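Local coordinates for molybdenum cofactor biosynthesis protein C 2 (PDB 4FDF) that probably converts (8S)-3',8-cyclo-7,8-dihydroguanosine 5'-triphosphate into cyclic pyranopterin monophosphate, a step of molybdenum cofactor biosynthesis, at residues G59-D64 / K140-G145; I106-T111 / S129-T134. One frame throughout, in Å; residues are numbered along the deposited sequence.

In the fold
Interaction 1 (59-64 with 140-145) is a surface contact between two loops, its centre about 20 Å from the centre of the chain, whereas interaction 2 (106-111 with 129-134) is buried, its centre about 4 Å from that point. They share one element: helix 121-139 supplies one side of interaction 2 and leads into the 140-145 loop of interaction 1. Their own centres are about 16 Å apart, and they do not touch. The chemistry follows the setting. Interaction 1 mixes loose apolar packing with two lysines gathered on one aspartate; interaction 2 is wholly apolar. Both also reach the second subunit of the hexamer.

Interaction 1: G59-D64 / K140-G145; sequences GLPKGD and KAVDPG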
loop_
_atom_site.group_PDB
_atom_site.type_symbol
_atom_site.label_atom_id
_atom_site.label_comp_id
_atom_site.label_asym_id
_atom_site.label_seq_id
_atom_site.Cartn_x
_atom_site.Cartn_y
_atom_site.Cartn_z
ATOM N N GLY B 59 13.811 -23.786 -17.055
ATOM C CA GLY B 59 12.953 -23.835 -18.232
ATOM C C GLY B 59 11.493 -23.456 -18.054
ATOM O O GLY B 59 10.693 -23.683 -18.959
ATOM N N LEU B 60 11.133 -22.886 -16.906
ATOM C CA LEU B 60 9.758 -22.430 -16.684
ATOM C C LEU B 60 9.408 -21.282 -17.619
ATOM O O LEU B 60 10.226 -20.374 -17.817
ATOM C CB LEU B 60 9.547 -21.970 -15.241
ATOM C CG LEU B 60 9.495 -23.034 -14.156
ATOM C CD1 LEU B 60 9.459 -22.351 -12.791
ATOM C CD2 LEU B 60 8.284 -23.941 -14.356
ATOM N N PRO B 61 8.190 -21.305 -18.190
ATOM C CA PRO B 61 7.789 -20.238 -19.105
ATOM C C PRO B 61 7.907 -18.842 -18.483
ATOM O O PRO B 61 8.378 -17.908 -19.135
ATOM C CB PRO B 61 6.325 -20.575 -19.415
ATOM C CG PRO B 61 6.246 -22.055 -19.234
ATOM C CD PRO B 61 7.150 -22.344 -18.068
ATOM N N LYS B 62 7.517 -18.709 -17.223
ATOM C CA LYS B 62 7.404 -17.388 -16.618
ATOM C C LYS B 62 8.736 -16.861 -16.056
ATOM O O LYS B 62 8.866 -15.675 -15.767
ATOM C CB LYS B 62 6.304 -17.404 -15.560
ATOM C CG LYS B 62 5.233 -16.358 -15.780
ATOM C CD LYS B 62 3.905 -16.861 -15.254
ATOM C CE LYS B 62 3.101 -15.753 -14.607
ATOM N NZ LYS B 62 1.854 -16.313 -14.016
ATOM N N GLY B 63 9.720 -17.747 -15.920
ATOM C CA GLY B 63 11.064 -17.354 -15.505
ATOM C C GLY B 63 11.530 -18.042 -14.237
ATOM O O GLY B 63 11.085 -19.146 -13.922
ATOM N N ASP B 64 12.437 -17.385 -13.517
ATOM C CA ASP B 64 13.039 -17.927 -12.300
ATOM C C ASP B 64 12.041 -17.882 -11.139
ATOM O O ASP B 64 11.911 -16.856 -10.463
ATOM C CB ASP B 64 14.322 -17.149 -11.960
ATOM C CG ASP B 64 15.136 -17.794 -10.827
ATOM O OD1 ASP B 64 14.591 -18.617 -10.057
ATOM O OD2 ASP B 64 16.335 -17.470 -10.707
ATOM N N LYS B 140 1.789 -22.725 -12.296
ATOM C CA LYS B 140 0.400 -23.168 -12.509
ATOM C C LYS B 140 0.056 -23.554 -13.958
ATOM O O LYS B 140 -0.925 -24.253 -14.191
ATOM C CB LYS B 140 -0.613 -22.154 -11.957
ATOM C CG LYS B 140 -0.620 -20.778 -12.638
ATOM C CD LYS B 140 -1.687 -19.901 -12.022
ATOM C CE LYS B 140 -2.028 -18.730 -12.914
ATOM N NZ LYS B 140 -0.931 -17.757 -13.004
ATOM N N ALA B 141 0.860 -23.101 -14.913
ATOM C CA ALA B 141 0.645 -23.424 -16.326
ATOM C C ALA B 141 1.143 -24.833 -16.692
ATOM O O ALA B 141 0.638 -25.447 -17.633
ATOM C CB ALA B 141 1.289 -22.367 -17.227
ATOM N N VAL B 142 2.135 -25.325 -15.944
ATOM C CA VAL B 142 2.647 -26.690 -16.090
ATOM C C VAL B 142 1.911 -27.662 -15.164
ATOM O O VAL B 142 1.620 -28.795 -15.551
ATOM C CB VAL B 142 4.174 -26.765 -15.811
ATOM C CG1 VAL B 142 4.711 -28.169 -16.056
ATOM C CG2 VAL B 142 4.933 -25.751 -16.652
ATOM N N ASP B 143 1.613 -27.219 -13.944
ATOM C CA ASP B 143 0.900 -28.039 -12.958
ATOM C C ASP B 143 -0.134 -27.207 -12.178
ATOM O O ASP B 143 0.149 -26.746 -11.073
ATOM C CB ASP B 143 1.914 -28.709 -12.011
ATOM C CG ASP B 143 1.261 -29.620 -10.972
ATOM O OD1 ASP B 143 0.188 -30.191 -11.244
ATOM O OD2 ASP B 143 1.837 -29.770 -9.875
ATOM N N PRO B 144 -1.336 -27.002 -12.754
ATOM C CA PRO B 144 -2.390 -26.246 -12.054
ATOM C C PRO B 144 -2.976 -26.996 -10.851
ATOM O O PRO B 144 -3.643 -26.382 -10.007
ATOM C CB PRO B 144 -3.468 -26.043 -13.134
ATOM C CG PRO B 144 -3.243 -27.153 -14.119
ATOM C CD PRO B 144 -1.753 -27.422 -14.107
ATOM N N GLY B 145 -2.721 -28.301 -10.772
ATOM C CA GLY B 145 -3.182 -29.126 -9.648
ATOM C C GLY B 145 -2.308 -29.049 -8.405
ATOM O O GLY B 145 -2.621 -29.662 -7.385
#
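Leu60 and Pro61 meet Val142 through a small apolar contact, and Lys62 meets Lys140 through a shared carboxylate; together they join two loops that bury 138 Å² between them. The apolar part converges on one methyl: CG2 of Val142 lies 4.3 Å from CD of Pro61 and 4.4 Å from CD2 of Leu60. Both separations are at the long end of van der Waals packing, in keeping with backbones that stay 8.3 Å apart between the CA atoms of Leu60 and Val142.

The charged part brings NZ of Lys62 to 3.3 Å from NZ of Lys140. The two ammonium groups are both donors and make no bond to each other; Asp137 of helix 121-139 explains their closeness, since its OD1 forms a salt bridge with Lys140 and its OD2 one with Lys62. Lys62 reaches this place with bends at chi2 and chi3, Lys140 with a fold at its last torsion (chi4 -69°). One carboxylate, an oxygen to each ammonium group, probably balances much of the positive charge gathered there.

The backbone of 59-64 supports this layout. Gly63 N donates to Leu60 O at 3.3 Å, closing a beta turn that has Pro61 and Lys62 at its corners and directs both side chains to the other loop.

Pro61 O accepts a hydrogen bond from His25 of the second subunit. Within the chain, Asp64 caps the start of helix 65-83 by accepting from Ala67 N, Leu60 packs on Ile55 of helix 49-57 and on Ile139 of helix 121-139, and Val142 rests on Gln50 and Leu54 of helix 49-57.

Interaction 2: I106-T111 / S129-T134; sequences IEITAT and SVAALT
This is an apolar helix-on-sheet contact in the interior of the ferredoxin-like fold, where helix 121-139 packs on a face of the sheet at strand 105-116. Ile108, Ala131 and Ala132 are all buried. Ile108 is the single strand residue that carries it, and its two branches divide the work. CD1 reaches the helix backbone itself, 3.7 Å from CA of Ala132 and equally near that residue's CB. CG2 approaches the methyl of Ala131, 4.1 Å from its CB. With CG1 anti to the carbonyl carbon (chi1 -52°) and CG2 anti to the backbone N, the two branches spread to neighbouring alanines. The small alanine side chains are consistent with the close approach of strand and helix, the CA atoms of Ile108 and Ala132 being 7.4 Å apart.

One turn of the helix has an extra internal bond: Thr134 OG1 donates to Val130 O at 2.9 Å, with a C=O...O angle of 147°. Thr134 N uses the same oxygen from the opposite face of its carbonyl plane, so two donors grip it. Leu135 of the helix and Val97 and Phe99 of strand 92-101 extend the apolar surroundings of Ile108, while Ser129 and Leu133 pack against Leu133 and Ser129 of the second subunit, respectively.

With 107 Å² buried and only carbon atoms meeting, the joint probably rests on close fit and the exclusion of water; directional bonding stays within helix and sheet.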
loop_
_atom_site.group_PDB
_atom_site.type_symbol
_atom_site.label_atom_id
_atom_site.label_comp_id
_atom_site.label_asym_id
_atom_site.label_seq_id
_atom_site.Cartn_x
_atom_site.Cartn_y
_atom_site.Cartn_z
ATOM N N ILE B 106 8.517 -28.592 -2.979
ATOM C CA ILE B 106 9.406 -27.471 -2.685
ATOM C C ILE B 106 9.110 -26.946 -1.282
ATOM O O ILE B 106 8.058 -26.369 -1.038
ATOM C CB ILE B 106 9.269 -26.343 -3.728
ATOM C CG1 ILE B 106 9.427 -26.915 -5.143
ATOM C CG2 ILE B 106 10.298 -25.236 -3.464
ATOM C CD1 ILE B 106 8.909 -26.029 -6.258
ATOM N N GLU B 107 10.035 -27.177 -0.357
ATOM C CA GLU B 107 9.893 -26.660 0.996
ATOM C C GLU B 107 10.352 -25.201 1.074
ATOM O O GLU B 107 11.347 -24.804 0.454
ATOM C CB GLU B 107 10.633 -27.540 2.004
ATOM N N ILE B 108 9.595 -24.403 1.822
ATOM C CA ILE B 108 9.889 -22.994 1.970
ATOM C C ILE B 108 10.139 -22.714 3.450
ATOM O O ILE B 108 9.388 -23.159 4.306
ATOM C CB ILE B 108 8.717 -22.129 1.441
ATOM C CG1 ILE B 108 8.338 -22.554 0.022
ATOM C CG2 ILE B 108 9.073 -20.646 1.474
ATOM C CD1 ILE B 108 6.944 -22.172 -0.398
ATOM N N THR B 109 11.209 -21.994 3.756
ATOM C CA THR B 109 11.471 -21.615 5.138
ATOM C C THR B 109 11.710 -20.105 5.216
ATOM O O THR B 109 12.551 -19.568 4.496
ATOM C CB THR B 109 12.679 -22.405 5.713
ATOM O OG1 THR B 109 12.520 -23.804 5.418
ATOM C CG2 THR B 109 12.803 -22.232 7.213
ATOM N N ALA B 110 10.972 -19.424 6.088
ATOM C CA ALA B 110 11.216 -18.008 6.321
ATOM C C ALA B 110 11.735 -17.753 7.734
ATOM O O ALA B 110 11.192 -18.266 8.711
ATOM C CB ALA B 110 9.968 -17.181 6.037
ATOM N N THR B 111 12.809 -16.973 7.815
ATOM C CA THR B 111 13.425 -16.588 9.083
ATOM C C THR B 111 13.317 -15.076 9.202
ATOM O O THR B 111 13.750 -14.345 8.305
ATOM C CB THR B 111 14.907 -17.056 9.153
ATOM O OG1 THR B 111 14.941 -18.487 9.144
ATOM C CG2 THR B 111 15.600 -16.556 10.417
ATOM N N SER B 129 3.847 -17.828 3.151
ATOM C CA SER B 129 2.587 -17.864 2.466
ATOM C C SER B 129 2.642 -17.192 1.109
ATOM O O SER B 129 2.224 -17.789 0.102
ATOM C CB SER B 129 1.557 -17.203 3.353
ATOM O OG SER B 129 0.266 -17.409 2.813
ATOM N N VAL B 130 3.181 -15.972 1.051
ATOM C CA VAL B 130 3.228 -15.255 -0.227
ATOM C C VAL B 130 4.260 -15.863 -1.190
ATOM O O VAL B 130 4.055 -15.860 -2.409
ATOM C CB VAL B 130 3.391 -13.719 -0.041
ATOM C CG1 VAL B 130 3.602 -13.015 -1.385
ATOM C CG2 VAL B 130 2.135 -13.134 0.659
ATOM N N ALA B 131 5.347 -16.405 -0.647
ATOM C CA ALA B 131 6.345 -17.113 -1.459
ATOM C C ALA B 131 5.752 -18.355 -2.123
ATOM O O ALA B 131 6.087 -18.658 -3.269
ATOM C CB ALA B 131 7.563 -17.491 -0.610
ATOM N N ALA B 132 4.883 -19.065 -1.398
ATOM C CA ALA B 132 4.184 -20.244 -1.922
ATOM C C ALA B 132 3.198 -19.853 -3.011
ATOM O O ALA B 132 3.158 -20.476 -4.067
ATOM C CB ALA B 132 3.446 -20.975 -0.798
ATOM N N LEU B 133 2.405 -18.817 -2.751
ATOM C CA LEU B 133 1.498 -18.291 -3.766
ATOM C C LEU B 133 2.244 -17.872 -5.032
ATOM O O LEU B 133 1.757 -18.077 -6.144
ATOM C CB LEU B 133 0.688 -17.100 -3.226
ATOM C CG LEU B 133 -0.412 -17.383 -2.187
ATOM C CD1 LEU B 133 -0.833 -16.102 -1.464
ATOM C CD2 LEU B 133 -1.614 -18.039 -2.840
ATOM N N THR B 134 3.419 -17.277 -4.850
ATOM C CA THR B 134 4.224 -16.817 -5.965
ATOM C C THR B 134 4.835 -17.997 -6.717
ATOM O O THR B 134 4.885 -17.981 -7.949
ATOM C CB THR B 134 5.299 -15.827 -5.504
ATOM O OG1 THR B 134 4.649 -14.679 -4.946
ATOM C CG2 THR B 134 6.178 -15.395 -6.672
#